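Local coordinates for protein uronate dehydrogenase (Agrobacterium tumefaciens, PDB 3RFX) that oxidises uronic acids with NAD as the electron acceptor, using a Rossmann-type fold of the NAD-dependent epimerase/dehydratase family, at residues S177-H182 / S207-G212. The protein carries 1 engineered substitution. Residues are numbered along the deposited sequence; the frame is centred on the assembly and turned at random.
Sequences STWFSH and SANDAG. With PO4 (phosphate ion), chain F.
With CG of N209 turned beside its own backbone N (chi1 -52°), the amide reaches across to the end of helix 175-178, while OG of S207, turned the same way (chi1 -69°), meets the backbone of S181. The single nitrogen ND2 of N209 spends both hydrogens here: one goes to O of W179 at 3.0 Å, in the carbonyl plane and on a lone pair, the other to O of S177 at 3.0 Å, approaching from above that carbonyl's plane. Both acceptors lie close to the amide plane; with two carbonyls at ND2 and the N-H of A230 at OD1, the flip of the amide is settled. O of W179 receives a second donor, N of S207 at 2.8 Å, nearly straight. Strand 202-205 is an edge strand of the parallel Rossmann sheet within the chain; the contact joins the loop that follows it to the link between helices 175-178 and 182-194. Further along that link, N of S181 points almost linearly at OG of S207 (2.9 Å, 177°), a hydroxyl also bonded to D184. S181 is the N-cap of helix 182-194, its OG bonding N of D184 as well as D228. Where the type I turn N209-G212 comes round, OG of S177 donates to O of A211 at 2.7 Å, and CB of A211 packs against that hydroxyl at 3.5 Å.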
ATOM      1  N   SER A 177       4.850 -26.123  -4.185  1.00 12.09           N
ATOM      2  CA  SER A 177       4.978 -24.669  -4.133  1.00 11.77           C
ATOM      3  C   SER A 177       6.430 -24.221  -4.243  1.00 13.84           C
ATOM      4  O   SER A 177       6.705 -23.203  -4.874  1.00 13.04           O
ATOM      5  CB  SER A 177       4.362 -24.100  -2.842  1.00 13.17           C
ATOM      6  OG  SER A 177       2.987 -24.460  -2.729  1.00 12.61           O
ATOM      7  N   THR A 178       7.351 -24.965  -3.624  1.00 11.56           N
ATOM      8  CA  THR A 178       8.734 -24.495  -3.475  1.00 13.10           C
ATOM      9  C   THR A 178       9.728 -24.996  -4.524  1.00 12.58           C
ATOM     10  O   THR A 178      10.870 -24.524  -4.564  1.00 13.61           O
ATOM     11  CB  THR A 178       9.320 -24.851  -2.090  1.00 15.12           C
ATOM     12  OG1 THR A 178       9.366 -26.273  -1.948  1.00 12.28           O
ATOM     13  CG2 THR A 178       8.482 -24.253  -0.955  1.00 14.54           C
ATOM     14  N   TRP A 179       9.312 -25.942  -5.359  1.00 13.20           N
ATOM     15  CA  TRP A 179      10.226 -26.556  -6.324  1.00 12.88           C
ATOM     16  C   TRP A 179      10.895 -25.515  -7.201  1.00 13.52           C
ATOM     17  O   TRP A 179      10.240 -24.621  -7.733  1.00 13.06           O
ATOM     18  CB  TRP A 179       9.489 -27.547  -7.222  1.00 13.77           C
ATOM     19  CG  TRP A 179      10.398 -28.362  -8.117  1.00 12.22           C
ATOM     20  CD1 TRP A 179      11.540 -29.016  -7.750  1.00 14.43           C
ATOM     21  CD2 TRP A 179      10.217 -28.623  -9.512  1.00 12.83           C
ATOM     22  NE1 TRP A 179      12.086 -29.664  -8.837  1.00 14.80           N
ATOM     23  CE2 TRP A 179      11.291 -29.436  -9.931  1.00 13.55           C
ATOM     24  CE3 TRP A 179       9.248 -28.246 -10.454  1.00 14.11           C
ATOM     25  CZ2 TRP A 179      11.421 -29.883 -11.244  1.00 13.74           C
ATOM     26  CZ3 TRP A 179       9.379 -28.686 -11.756  1.00 12.89           C
ATOM     27  CH2 TRP A 179      10.460 -29.499 -12.141  1.00 16.22           C
ATOM     28  N   PHE A 180      12.209 -25.660  -7.344  1.00 13.92           N
ATOM     29  CA  PHE A 180      13.019 -24.819  -8.228  1.00 13.50           C
ATOM     30  C   PHE A 180      13.797 -25.795  -9.100  1.00 13.30           C
ATOM     31  O   PHE A 180      14.739 -26.425  -8.624  1.00 15.33           O
ATOM     32  CB  PHE A 180      13.991 -24.004  -7.383  1.00 12.46           C
ATOM     33  CG  PHE A 180      14.648 -22.847  -8.119  1.00 13.81           C
ATOM     34  CD1 PHE A 180      14.122 -22.359  -9.312  1.00 13.12           C
ATOM     35  CD2 PHE A 180      15.765 -22.231  -7.579  1.00 15.93           C
ATOM     36  CE1 PHE A 180      14.728 -21.276  -9.966  1.00 17.10           C
ATOM     37  CE2 PHE A 180      16.369 -21.147  -8.218  1.00 15.72           C
ATOM     38  CZ  PHE A 180      15.850 -20.673  -9.403  1.00 15.74           C
ATOM     39  N   SER A 181      13.397 -25.947 -10.357  1.00 13.65           N
ATOM     40  CA  SER A 181      14.022 -26.958 -11.215  1.00 14.73           C
ATOM     41  C   SER A 181      15.476 -26.601 -11.536  1.00 20.24           C
ATOM     42  O   SER A 181      15.865 -25.435 -11.483  1.00 14.45           O
ATOM     43  CB  SER A 181      13.247 -27.129 -12.517  1.00 17.11           C
ATOM     44  OG  SER A 181      13.418 -25.989 -13.357  1.00 17.38           O
ATOM     45  N   HIS A 182      16.278 -27.608 -11.870  1.00 15.89           N
ATOM     46  CA  HIS A 182      17.644 -27.346 -12.311  1.00 18.75           C
ATOM     47  C   HIS A 182      17.657 -26.405 -13.510  1.00 16.32           C
ATOM     48  O   HIS A 182      18.414 -25.428 -13.526  1.00 17.46           O
ATOM     49  CB  HIS A 182      18.368 -28.652 -12.650  1.00 18.54           C
ATOM     50  CG  HIS A 182      18.614 -29.523 -11.463  1.00 20.36           C
ATOM     51  ND1 HIS A 182      18.900 -30.867 -11.572  1.00 23.46           N
ATOM     52  CD2 HIS A 182      18.608 -29.246 -10.138  1.00 19.68           C
ATOM     53  CE1 HIS A 182      19.071 -31.377 -10.367  1.00 22.07           C
ATOM     54  NE2 HIS A 182      18.898 -30.416  -9.478  1.00 23.43           N
ATOM     55  N   SER A 207      10.429 -22.383  -9.462  1.00 13.06           N
ATOM     56  CA  SER A 207       9.936 -22.479 -10.826  1.00 12.17           C
ATOM     57  C   SER A 207       8.553 -21.815 -10.953  1.00 13.13           C
ATOM     58  O   SER A 207       8.088 -21.193 -10.010  1.00 14.84           O
ATOM     59  CB  SER A 207       9.935 -23.933 -11.293  1.00 15.04           C
ATOM     60  OG  SER A 207      11.275 -24.385 -11.445  1.00 15.89           O
ATOM     61  N   ALA A 208       7.920 -21.916 -12.118  1.00 12.34           N
ATOM     62  CA  ALA A 208       6.629 -21.255 -12.338  1.00 14.96           C
ATOM     63  C   ALA A 208       5.499 -22.159 -11.848  1.00 14.53           C
ATOM     64  O   ALA A 208       4.679 -22.640 -12.633  1.00 14.41           O
ATOM     65  CB  ALA A 208       6.439 -20.913 -13.817  1.00 16.47           C
ATOM     66  N   ASN A 209       5.475 -22.392 -10.544  1.00 13.71           N
ATOM     67  CA  ASN A 209       4.531 -23.334  -9.952  1.00 14.72           C
ATOM     68  C   ASN A 209       3.144 -22.728  -9.765  1.00 13.48           C
ATOM     69  O   ASN A 209       3.015 -21.634  -9.215  1.00 13.21           O
ATOM     70  CB  ASN A 209       5.078 -23.815  -8.601  1.00 13.35           C
ATOM     71  CG  ASN A 209       6.502 -24.345  -8.704  1.00 11.75           C
ATOM     72  OD1 ASN A 209       6.876 -24.945  -9.715  1.00 12.96           O
ATOM     73  ND2 ASN A 209       7.312 -24.090  -7.679  1.00 10.98           N
ATOM     74  N   ASP A 210       2.106 -23.433 -10.214  1.00 13.88           N
ATOM     75  CA  ASP A 210       0.735 -22.963  -9.998  1.00 15.03           C
ATOM     76  C   ASP A 210       0.511 -22.629  -8.528  1.00 14.17           C
ATOM     77  O   ASP A 210      -0.182 -21.666  -8.210  1.00 14.74           O
ATOM     78  CB  ASP A 210      -0.300 -24.009 -10.430  1.00 15.30           C
ATOM     79  CG  ASP A 210      -0.433 -24.126 -11.937  1.00 21.30           C
ATOM     80  OD1 ASP A 210       0.268 -23.394 -12.671  1.00 18.81           O
ATOM     81  OD2 ASP A 210      -1.254 -24.958 -12.382  1.00 18.97           O
ATOM     82  N   ALA A 211       1.090 -23.431  -7.629  1.00 11.79           N
ATOM     83  CA  ALA A 211       0.912 -23.203  -6.191  1.00 12.90           C
ATOM     84  C   ALA A 211       2.004 -22.372  -5.514  1.00 10.87           C
ATOM     85  O   ALA A 211       2.136 -22.406  -4.290  1.00 12.12           O
ATOM     86  CB  ALA A 211       0.726 -24.543  -5.452  1.00 12.89           C
ATOM     87  N   GLY A 212       2.786 -21.622  -6.295  1.00 13.27           N
ATOM     88  CA  GLY A 212       3.836 -20.782  -5.735  1.00 10.71           C
ATOM     89  C   GLY A 212       3.319 -19.750  -4.740  1.00 12.56           C
ATOM     90  O   GLY A 212       2.180 -19.262  -4.872  1.00 14.39           O
TER
HETATM   91  P   PO4 F 269      20.198 -32.365 -14.546  0.13 39.95           P
HETATM   92  O1  PO4 F 269      18.856 -32.090 -13.908  0.83 42.13           O
HETATM   93  O2  PO4 F 269      19.990 -32.826 -15.968  0.65 42.56           O
HETATM   94  O3  PO4 F 269      21.028 -31.106 -14.552  1.00 38.34           O
HETATM   95  O4  PO4 F 269      20.920 -33.434 -13.759  1.00 50.02           O